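Local structure of cell division inhibitor SulA (Pseudomonas aeruginosa, 1OFU) at residues D[35-41]-D[59-65]; D[28-34]-D[55-60]; D[2-8]-D[111-117]. The protein probably inhibits cell division in the SOS response by binding FtsZ in the presence of GTP and blocking its polymerization. All coordinates share one frame; numbering follows the deposited sequence.

Interaction 1. Residues D[35-41]-D[59-65]; sequences WLTLIAP and RILLLQA
Leu61 covers the indole of Trp35 with both of its methyl groups. Leu61 CD1 sits over the Trp35 six-membered ring, 3.4 Å from its centroid and only 6° off the normal, a CH-pi contact. Leu61 CD2 reaches the pyrrole side of the same face, where it lies 3.7 Å from Trp35 NE1. The chi1 of Leu61, -122°, leaves CG nearly eclipsing the CA hydrogen, an uncommon setting that spreads the branched end across the ring. At the edge, Trp35 CE3 comes within 3.4 Å of Arg59 C. Its NE1 bonds to a backbone of another protein's chain, on which Trp35 and Leu61 also pack, in keeping with the FtsZ-binding role of residues 57-62.

The backbones behind these side chains are neighbouring parallel strands, 35-39 and 60-63, whose axes diverge by 20°; with helix 47-52 they form a beta-alpha-beta crossover. Leu61 is bonded through both its N and its O: the N donates to Leu36 O, and the O accepts from Leu38 N at 2.9 Å. The series ends with Ala40 N on Leu63 O at 2.8 Å, just past the strand.

Because residues alternate between faces, Thr37, Ile39, Leu61 and Leu63 share one side of the sheet. There Leu63 CD1 meets Thr37 CG2 at 4.0 Å, while Thr37 OG1 turns to Ser84 OG; beta-branched Thr37 thus offers carbon to one neighbour and a hydroxyl to the other. Helix 68-80 covers this face through Leu74. On the reverse, Leu36 CD2 runs alongside Ile60 CG1 at 4.1 Å, and Leu62 CD2 touches Pro41 CD, 3.8 Å away; Leu62 also packs on Leu50 of helix 47-52, and Pro41 on Trp90.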
loop_
_atom_site.group_PDB
_atom_site.type_symbol
_atom_site.label_atom_id
_atom_site.label_comp_id
_atom_site.label_asym_id
_atom_site.label_seq_id
_atom_site.Cartn_x
_atom_site.Cartn_y
_atom_site.Cartn_z
ATOM N N TRP D 35 12.649 12.934 1.893
ATOM C CA TRP D 35 11.707 12.752 2.984
ATOM C C TRP D 35 10.253 12.839 2.567
ATOM O O TRP D 35 9.903 13.405 1.530
ATOM C CB TRP D 35 11.862 13.841 4.052
ATOM C CG TRP D 35 13.153 13.941 4.787
ATOM C CD1 TRP D 35 14.054 14.971 4.719
ATOM C CD2 TRP D 35 13.625 13.062 5.810
ATOM N NE1 TRP D 35 15.050 14.790 5.648
ATOM C CE2 TRP D 35 14.814 13.627 6.330
ATOM C CE3 TRP D 35 13.158 11.855 6.344
ATOM C CZ2 TRP D 35 15.540 13.023 7.360
ATOM C CZ3 TRP D 35 13.883 11.255 7.373
ATOM C CH2 TRP D 35 15.059 11.843 7.868
ATOM N N LEU D 36 9.417 12.275 3.426
ATOM C CA LEU D 36 7.981 12.376 3.313
ATOM C C LEU D 36 7.799 13.311 4.507
ATOM O O LEU D 36 8.097 12.935 5.642
ATOM C CB LEU D 36 7.277 11.046 3.605
ATOM C CG LEU D 36 5.786 11.254 3.924
ATOM C CD1 LEU D 36 5.126 12.016 2.780
ATOM C CD2 LEU D 36 5.093 9.923 4.156
ATOM N N THR D 37 7.371 14.541 4.268
ATOM C CA THR D 37 7.186 15.459 5.379
ATOM C C THR D 37 5.720 15.717 5.632
ATOM O O THR D 37 4.976 16.099 4.725
ATOM C CB THR D 37 7.904 16.793 5.130
ATOM O OG1 THR D 37 9.309 16.548 5.035
ATOM C CG2 THR D 37 7.646 17.770 6.271
ATOM N N LEU D 38 5.313 15.483 6.877
ATOM C CA LEU D 38 3.941 15.688 7.305
ATOM C C LEU D 38 3.940 16.967 8.138
ATOM O O LEU D 38 4.719 17.096 9.085
ATOM C CB LEU D 38 3.476 14.504 8.163
ATOM C CG LEU D 38 3.688 13.086 7.617
ATOM C CD1 LEU D 38 3.077 12.071 8.595
ATOM C CD2 LEU D 38 3.041 12.949 6.242
ATOM N N ILE D 39 3.073 17.915 7.797
ATOM C CA ILE D 39 3.035 19.163 8.537
ATOM C C ILE D 39 1.770 19.411 9.341
ATOM O O ILE D 39 0.669 19.525 8.793
ATOM C CB ILE D 39 3.302 20.348 7.598
ATOM C CG1 ILE D 39 4.734 20.230 7.061
ATOM C CG2 ILE D 39 3.068 21.667 8.330
ATOM C CD1 ILE D 39 5.222 21.413 6.285
ATOM N N ALA D 40 1.952 19.489 10.657
ATOM C CA ALA D 40 0.867 19.733 11.594
ATOM C C ALA D 40 -0.345 18.840 11.358
ATOM O O ALA D 40 -1.460 19.329 11.187
ATOM C CB ALA D 40 0.453 21.206 11.536
ATOM N N PRO D 41 -0.142 17.514 11.334
ATOM C CA PRO D 41 -1.270 16.604 11.120
ATOM C C PRO D 41 -2.155 16.630 12.361
ATOM O O PRO D 41 -1.719 17.061 13.424
ATOM C CB PRO D 41 -0.590 15.257 10.929
ATOM C CG PRO D 41 0.598 15.370 11.831
ATOM C CD PRO D 41 1.111 16.757 11.507
ATOM N N ARG D 59 12.183 7.335 6.893
ATOM C CA ARG D 59 12.030 8.287 5.799
ATOM C C ARG D 59 10.926 9.302 6.012
ATOM O O ARG D 59 10.487 9.958 5.067
ATOM C CB ARG D 59 11.778 7.523 4.501
ATOM C CG ARG D 59 12.749 6.376 4.280
ATOM C CD ARG D 59 12.619 5.869 2.869
ATOM N NE ARG D 59 12.619 6.993 1.938
ATOM C CZ ARG D 59 12.222 6.917 0.675
ATOM N NH1 ARG D 59 12.257 7.997 -0.096
ATOM N NH2 ARG D 59 11.787 5.760 0.188
ATOM N N ILE D 60 10.483 9.436 7.256
ATOM C CA ILE D 60 9.418 10.365 7.573
ATOM C C ILE D 60 9.862 11.438 8.545
ATOM O O ILE D 60 10.628 11.182 9.469
ATOM C CB ILE D 60 8.212 9.620 8.172
ATOM C CG1 ILE D 60 7.614 8.705 7.111
ATOM C CG2 ILE D 60 7.165 10.610 8.696
ATOM C CD1 ILE D 60 6.546 7.800 7.644
ATOM N N LEU D 61 9.368 12.646 8.315
ATOM C CA LEU D 61 9.655 13.789 9.159
ATOM C C LEU D 61 8.286 14.364 9.492
ATOM O O LEU D 61 7.471 14.607 8.595
ATOM C CB LEU D 61 10.504 14.815 8.400
ATOM C CG LEU D 61 11.852 15.174 9.026
ATOM C CD1 LEU D 61 12.638 13.912 9.325
ATOM C CD2 LEU D 61 12.626 16.077 8.086
ATOM N N LEU D 62 8.017 14.542 10.781
ATOM C CA LEU D 62 6.740 15.082 11.224
ATOM C C LEU D 62 7.023 16.406 11.924
ATOM O O LEU D 62 7.699 16.436 12.953
ATOM C CB LEU D 62 6.069 14.097 12.185
ATOM C CG LEU D 62 4.600 14.287 12.572
ATOM C CD1 LEU D 62 4.255 13.270 13.649
ATOM C CD2 LEU D 62 4.341 15.692 13.093
ATOM N N LEU D 63 6.510 17.498 11.363
ATOM C CA LEU D 63 6.733 18.820 11.943
ATOM C C LEU D 63 5.444 19.405 12.493
ATOM O O LEU D 63 4.362 19.159 11.961
ATOM C CB LEU D 63 7.297 19.774 10.890
ATOM C CG LEU D 63 8.452 19.270 10.026
ATOM C CD1 LEU D 63 8.888 20.386 9.088
ATOM C CD2 LEU D 63 9.614 18.816 10.903
ATOM N N GLN D 64 5.563 20.187 13.559
ATOM C CA GLN D 64 4.397 20.813 14.165
ATOM C C GLN D 64 4.319 22.294 13.836
ATOM O O GLN D 64 5.296 22.896 13.390
ATOM C CB GLN D 64 4.413 20.622 15.682
ATOM C CG GLN D 64 3.795 19.314 16.139
ATOM C CD GLN D 64 2.432 19.078 15.506
ATOM O OE1 GLN D 64 1.626 20.006 15.372
ATOM N NE2 GLN D 64 2.164 17.831 15.118
ATOM N N ALA D 65 3.141 22.868 14.054
ATOM C CA ALA D 65 2.887 24.282 13.799
ATOM C C ALA D 65 1.773 24.709 14.746
ATOM O O ALA D 65 0.871 23.927 15.032
ATOM C CB ALA D 65 2.462 24.485 12.354
#

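Interaction 2. Residues D[28-34]-D[55-60]; sequences SEEQDAR and LNRERI
The guanidinium of Arg59 has Ser28 O over one face and a row of backbone carbonyls at its edge. Glu30 O lies in its plane and accepts from Arg59 NH1 at 2.8 Å, though the bond is bent, at 132°. Arg34 O takes Arg59 NH1 more directly, at 3.1 Å and 155°, and Asp32 O lies in the guanidinium plane near the same nitrogen. A long, flat donor with several N-H groups is suited to such a place: it can reach across from the other loop and meet carbonyls turned inward. Its chain bends at chi3 (47°), which swings the flat end round into the loop.

A second guanidinium, that of Arg34, grips Asp32 side-on in a salt bridge, NE and NH1 both donating hydrogen bonds to OD1, with Arg34 NH1 2.6 Å from Asp32 OD1. Arg34 also bonds to Gly82 O, Gly109 O and Gln110 O, tying this loop to its neighbours.

Nearer helix 13-28, Asn56 N donates to Ser28 OG at 3.0 Å, and the hydroxyl in turn donates a hydrogen bond to Arg25 O. Ser28 CB meanwhile rests on Ile60 CD1 at 3.6 Å.

Two connecting loops of a parallel alpha/beta fold meet here, at the ends where strands 35-39 and 60-63 begin: one carries an inverse gamma turn centred on Ala33, the other a type I beta turn from Asn56 to Arg59, whose last three residues belong to the FtsZ-binding region 57-62.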
loop_
_atom_site.group_PDB
_atom_site.type_symbol
_atom_site.label_atom_id
_atom_site.label_comp_id
_atom_site.label_asym_id
_atom_site.label_seq_id
_atom_site.Cartn_x
_atom_site.Cartn_y
_atom_site.Cartn_z
ATOM N N SER D 28 5.604 6.927 2.162
ATOM C CA SER D 28 6.806 6.794 2.974
ATOM C C SER D 28 7.867 5.915 2.313
ATOM O O SER D 28 9.037 5.950 2.701
ATOM C CB SER D 28 6.462 6.232 4.356
ATOM O OG SER D 28 6.158 4.852 4.300
ATOM N N GLU D 29 7.466 5.141 1.309
ATOM C CA GLU D 29 8.400 4.250 0.620
ATOM C C GLU D 29 8.828 4.748 -0.764
ATOM O O GLU D 29 9.480 4.016 -1.506
ATOM C CB GLU D 29 7.781 2.857 0.464
ATOM C CG GLU D 29 7.379 2.161 1.764
ATOM C CD GLU D 29 8.569 1.670 2.580
ATOM O OE1 GLU D 29 9.715 1.719 2.080
ATOM O OE2 GLU D 29 8.353 1.221 3.725
ATOM N N GLU D 30 8.469 5.983 -1.109
ATOM C CA GLU D 30 8.809 6.539 -2.420
ATOM C C GLU D 30 10.247 6.314 -2.887
ATOM O O GLU D 30 11.198 6.457 -2.122
ATOM C CB GLU D 30 8.491 8.037 -2.460
ATOM C CG GLU D 30 7.076 8.341 -2.914
ATOM C CD GLU D 30 6.821 7.901 -4.349
ATOM O OE1 GLU D 30 5.652 7.941 -4.791
ATOM O OE2 GLU D 30 7.791 7.519 -5.040
ATOM N N GLN D 31 10.396 5.970 -4.160
ATOM C CA GLN D 31 11.717 5.730 -4.727
ATOM C C GLN D 31 12.597 6.979 -4.658
ATOM O O GLN D 31 13.807 6.873 -4.478
ATOM C CB GLN D 31 11.582 5.235 -6.172
ATOM C CG GLN D 31 10.860 3.894 -6.273
ATOM C CD GLN D 31 10.758 3.368 -7.694
ATOM O OE1 GLN D 31 10.163 4.005 -8.567
ATOM N NE2 GLN D 31 11.335 2.192 -7.933
ATOM N N ASP D 32 11.994 8.158 -4.792
ATOM C CA ASP D 32 12.751 9.406 -4.713
ATOM C C ASP D 32 13.395 9.487 -3.328
ATOM O O ASP D 32 12.698 9.628 -2.322
ATOM C CB ASP D 32 11.825 10.608 -4.940
ATOM C CG ASP D 32 12.546 11.940 -4.800
ATOM O OD1 ASP D 32 11.935 12.987 -5.110
ATOM O OD2 ASP D 32 13.722 11.942 -4.375
ATOM N N ALA D 33 14.723 9.403 -3.290
ATOM C CA ALA D 33 15.488 9.429 -2.041
ATOM C C ALA D 33 15.391 10.724 -1.230
ATOM O O ALA D 33 16.394 11.391 -0.964
ATOM C CB ALA D 33 16.955 9.107 -2.332
ATOM N N ARG D 34 14.175 11.067 -0.831
ATOM C CA ARG D 34 13.944 12.259 -0.035
ATOM C C ARG D 34 12.919 11.949 1.047
ATOM O O ARG D 34 12.380 10.841 1.109
ATOM C CB ARG D 34 13.455 13.409 -0.916
ATOM C CG ARG D 34 14.547 14.036 -1.763
ATOM C CD ARG D 34 14.049 15.297 -2.442
ATOM N NE ARG D 34 13.098 15.003 -3.511
ATOM C CZ ARG D 34 12.466 15.935 -4.218
ATOM N NH1 ARG D 34 11.622 15.582 -5.177
ATOM N NH2 ARG D 34 12.673 17.219 -3.964
ATOM N N LEU D 55 4.345 2.845 8.401
ATOM C CA LEU D 55 5.120 3.760 7.572
ATOM C C LEU D 55 6.614 3.503 7.774
ATOM O O LEU D 55 7.029 2.987 8.810
ATOM C CB LEU D 55 4.821 5.225 7.922
ATOM C CG LEU D 55 3.387 5.753 8.038
ATOM C CD1 LEU D 55 3.407 7.248 7.777
ATOM C CD2 LEU D 55 2.472 5.072 7.046
ATOM N N ASN D 56 7.415 3.857 6.777
ATOM C CA ASN D 56 8.859 3.681 6.863
ATOM C C ASN D 56 9.393 4.722 7.854
ATOM O O ASN D 56 9.491 5.914 7.552
ATOM C CB ASN D 56 9.486 3.859 5.474
ATOM C CG ASN D 56 10.981 3.584 5.462
ATOM O OD1 ASN D 56 11.593 3.481 4.399
ATOM N ND2 ASN D 56 11.575 3.476 6.644
ATOM N N ARG D 57 9.717 4.250 9.050
ATOM C CA ARG D 57 10.200 5.092 10.134
ATOM C C ARG D 57 11.496 5.839 9.881
ATOM O O ARG D 57 11.838 6.744 10.633
ATOM C CB ARG D 57 10.357 4.246 11.390
ATOM C CG ARG D 57 9.123 3.442 11.716
ATOM C CD ARG D 57 9.373 2.489 12.858
ATOM N NE ARG D 57 8.190 1.687 13.122
ATOM C CZ ARG D 57 8.010 0.964 14.220
ATOM N NH1 ARG D 57 6.894 0.263 14.372
ATOM N NH2 ARG D 57 8.943 0.948 15.168
ATOM N N GLU D 58 12.225 5.474 8.837
ATOM C CA GLU D 58 13.488 6.150 8.569
ATOM C C GLU D 58 13.367 7.202 7.483
ATOM O O GLU D 58 14.335 7.901 7.189
ATOM C CB GLU D 58 14.558 5.134 8.154
ATOM C CG GLU D 58 14.783 4.006 9.153
ATOM C CD GLU D 58 15.383 4.486 10.464
ATOM O OE1 GLU D 58 15.479 3.673 11.411
ATOM O OE2 GLU D 58 15.761 5.675 10.550
ATOM N N ARG D 59 12.183 7.335 6.893
ATOM C CA ARG D 59 12.030 8.287 5.799
ATOM C C ARG D 59 10.926 9.302 6.012
ATOM O O ARG D 59 10.487 9.958 5.067
ATOM C CB ARG D 59 11.778 7.523 4.501
ATOM C CG ARG D 59 12.749 6.376 4.280
ATOM C CD ARG D 59 12.619 5.869 2.869
ATOM N NE ARG D 59 12.619 6.993 1.938
ATOM C CZ ARG D 59 12.222 6.917 0.675
ATOM N NH1 ARG D 59 12.257 7.997 -0.096
ATOM N NH2 ARG D 59 11.787 5.760 0.188
ATOM N N ILE D 60 10.483 9.436 7.256
ATOM C CA ILE D 60 9.418 10.365 7.573
ATOM C C ILE D 60 9.862 11.438 8.545
ATOM O O ILE D 60 10.628 11.182 9.469
ATOM C CB ILE D 60 8.212 9.620 8.172
ATOM C CG1 ILE D 60 7.614 8.705 7.111
ATOM C CG2 ILE D 60 7.165 10.610 8.696
ATOM C CD1 ILE D 60 6.546 7.800 7.644
#

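Interaction 3. Residues D[2-8]-D[111-117]; sequences AAFSELS and AQSLNIR
Glu6 OE1 is shared by two arginines: Arg117 NH2 reaches it at 3.2 Å in a salt bridge, and Arg99 NH1 from helix 96-109 makes another. Arg117 approaches from above the carboxylate plane, while the oxygen lies near the guanidinium plane, with Ser8 OG over one face, toward the rim. The other oxygen, Glu6 OE2, accepts Asn115 ND2 at 3.1 Å through its anti lone pair; Asn115 also donates to Leu91 O. With CG anti to the backbone N (chi1 -179°) and an extended chain, Glu6 runs alongside Asn115.

Five backbone bonds join the parallel strands, the shortest being Leu7 N to Asn115 O at 2.8 Å. On the same face as Glu6, the Phe4 ring turns an edge to Ser113 OG, 3.5 Å from Phe4 CD1. On the reverse, Leu7 CD2 touches Ile116 CG2 at 4.2 Å under helix 13-28. Near the strand starts Ala3 N meets Gln112 OE1 at 3.0 Å from above its carbonyl plane, and a water links Ser5 OG, Gln112 OE1 and Ser113 O.

Strand 4-10 pairs on its far side, antiparallel, with a strand of the second subunit. The buried Glu6 probably stays ionised, its charge balanced by the two arginines.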
loop_
_atom_site.group_PDB
_atom_site.type_symbol
_atom_site.label_atom_id
_atom_site.label_comp_id
_atom_site.label_asym_id
_atom_site.label_seq_id
_atom_site.Cartn_x
_atom_site.Cartn_y
_atom_site.Cartn_z
ATOM N N ALA D 2 5.590 18.357 -10.773
ATOM C CA ALA D 2 5.418 18.806 -9.397
ATOM C C ALA D 2 4.217 19.740 -9.343
ATOM O O ALA D 2 4.114 20.674 -10.141
ATOM C CB ALA D 2 6.673 19.533 -8.920
ATOM N N ALA D 3 3.307 19.489 -8.407
ATOM C CA ALA D 3 2.118 20.325 -8.289
ATOM C C ALA D 3 1.353 20.111 -6.987
ATOM O O ALA D 3 1.832 19.452 -6.065
ATOM C CB ALA D 3 1.194 20.074 -9.480
ATOM N N PHE D 4 0.152 20.680 -6.937
ATOM C CA PHE D 4 -0.719 20.592 -5.777
ATOM C C PHE D 4 -1.860 19.613 -6.024
ATOM O O PHE D 4 -2.485 19.623 -7.082
ATOM C CB PHE D 4 -1.306 21.970 -5.461
ATOM C CG PHE D 4 -2.318 21.966 -4.346
ATOM C CD1 PHE D 4 -1.914 22.082 -3.018
ATOM C CD2 PHE D 4 -3.679 21.843 -4.625
ATOM C CE1 PHE D 4 -2.849 22.080 -1.979
ATOM C CE2 PHE D 4 -4.628 21.837 -3.594
ATOM C CZ PHE D 4 -4.211 21.958 -2.271
ATOM N N SER D 5 -2.119 18.770 -5.035
ATOM C CA SER D 5 -3.200 17.804 -5.092
ATOM C C SER D 5 -3.903 17.905 -3.749
ATOM O O SER D 5 -3.342 18.418 -2.773
ATOM C CB SER D 5 -2.661 16.388 -5.274
ATOM O OG SER D 5 -1.886 16.277 -6.453
ATOM N N GLU D 6 -5.140 17.438 -3.692
ATOM C CA GLU D 6 -5.864 17.477 -2.442
ATOM C C GLU D 6 -6.694 16.223 -2.301
ATOM O O GLU D 6 -7.368 15.795 -3.242
ATOM C CB GLU D 6 -6.758 18.709 -2.351
ATOM C CG GLU D 6 -7.511 18.789 -1.032
ATOM C CD GLU D 6 -8.219 20.115 -0.839
ATOM O OE1 GLU D 6 -9.156 20.413 -1.609
ATOM O OE2 GLU D 6 -7.836 20.863 0.086
ATOM N N LEU D 7 -6.611 15.625 -1.120
ATOM C CA LEU D 7 -7.348 14.416 -0.828
ATOM C C LEU D 7 -8.305 14.681 0.315
ATOM O O LEU D 7 -7.911 15.184 1.375
ATOM C CB LEU D 7 -6.379 13.289 -0.467
ATOM C CG LEU D 7 -7.032 11.947 -0.122
ATOM C CD1 LEU D 7 -6.080 10.821 -0.444
ATOM C CD2 LEU D 7 -7.423 11.921 1.337
ATOM N N SER D 8 -9.573 14.359 0.090
ATOM C CA SER D 8 -10.588 14.552 1.109
ATOM C C SER D 8 -11.208 13.209 1.449
ATOM O O SER D 8 -11.481 12.399 0.566
ATOM C CB SER D 8 -11.661 15.503 0.600
ATOM O OG SER D 8 -11.065 16.663 0.052
ATOM N N ALA D 111 8.979 19.148 -5.917
ATOM C CA ALA D 111 8.301 18.217 -5.022
ATOM C C ALA D 111 6.784 18.279 -5.161
ATOM O O ALA D 111 6.246 19.127 -5.874
ATOM C CB ALA D 111 8.705 18.518 -3.591
ATOM N N GLN D 112 6.099 17.385 -4.453
ATOM C CA GLN D 112 4.644 17.330 -4.499
ATOM C C GLN D 112 3.992 17.874 -3.241
ATOM O O GLN D 112 4.388 17.542 -2.126
ATOM C CB GLN D 112 4.170 15.891 -4.712
ATOM C CG GLN D 112 4.483 15.302 -6.079
ATOM C CD GLN D 112 3.937 16.145 -7.221
ATOM O OE1 GLN D 112 2.876 16.766 -7.107
ATOM N NE2 GLN D 112 4.657 16.156 -8.336
ATOM N N SER D 113 2.992 18.724 -3.425
ATOM C CA SER D 113 2.263 19.275 -2.295
ATOM C C SER D 113 0.935 18.512 -2.228
ATOM O O SER D 113 0.190 18.454 -3.209
ATOM C CB SER D 113 2.010 20.769 -2.501
ATOM O OG SER D 113 1.114 21.266 -1.525
ATOM N N LEU D 114 0.652 17.907 -1.079
ATOM C CA LEU D 114 -0.580 17.151 -0.900
ATOM C C LEU D 114 -1.305 17.624 0.344
ATOM O O LEU D 114 -0.771 17.546 1.453
ATOM C CB LEU D 114 -0.279 15.650 -0.776
ATOM C CG LEU D 114 -1.449 14.716 -0.416
ATOM C CD1 LEU D 114 -2.497 14.723 -1.528
ATOM C CD2 LEU D 114 -0.925 13.302 -0.199
ATOM N N ASN D 115 -2.519 18.134 0.163
ATOM C CA ASN D 115 -3.288 18.576 1.304
ATOM C C ASN D 115 -4.359 17.540 1.571
ATOM O O ASN D 115 -4.972 17.008 0.639
ATOM C CB ASN D 115 -3.944 19.930 1.059
ATOM C CG ASN D 115 -4.454 20.552 2.342
ATOM O OD1 ASN D 115 -3.690 20.747 3.284
ATOM N ND2 ASN D 115 -5.749 20.858 2.394
ATOM N N ILE D 116 -4.578 17.255 2.847
ATOM C CA ILE D 116 -5.567 16.279 3.245
ATOM C C ILE D 116 -6.622 16.916 4.134
ATOM O O ILE D 116 -6.310 17.714 5.015
ATOM C CB ILE D 116 -4.881 15.091 3.962
ATOM C CG1 ILE D 116 -3.960 14.389 2.957
ATOM C CG2 ILE D 116 -5.929 14.125 4.547
ATOM C CD1 ILE D 116 -3.172 13.238 3.526
ATOM N N ARG D 117 -7.876 16.567 3.875
ATOM C CA ARG D 117 -9.008 17.084 4.631
ATOM C C ARG D 117 -9.823 15.911 5.143
ATOM O O ARG D 117 -10.243 15.057 4.365
ATOM C CB ARG D 117 -9.890 17.945 3.737
ATOM C CG ARG D 117 -9.210 19.176 3.181
ATOM C CD ARG D 117 -9.956 19.688 1.958
ATOM N NE ARG D 117 -11.399 19.759 2.172
ATOM C CZ ARG D 117 -12.270 20.209 1.273
ATOM N NH1 ARG D 117 -13.566 20.232 1.556
ATOM N NH2 ARG D 117 -11.849 20.641 0.090
HETATM O O HOH W 1 0.628 16.875 -5.551
#

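Overall arrangement
Interactions 1 and 3 are strand pairings in one five-stranded parallel sheet, lying on opposite sides of the chain's centre with nearest atoms about 7 Å apart. Interaction 1 is the more buried and relies on leucines and an indole; interaction 3, partly buried, adds charged and amide side chains, and its outer strand meets a second subunit. Interaction 2 is a loop contact farther from the centre, built of backbone carbonyls around arginine. It shares Arg59 and Ile60 with interaction 1, and Trp35 CZ3 packs on Glu58 O at 3.4 Å. Along the chain, both interactions 1 and 2 fall inside the loop that interaction 3 closes.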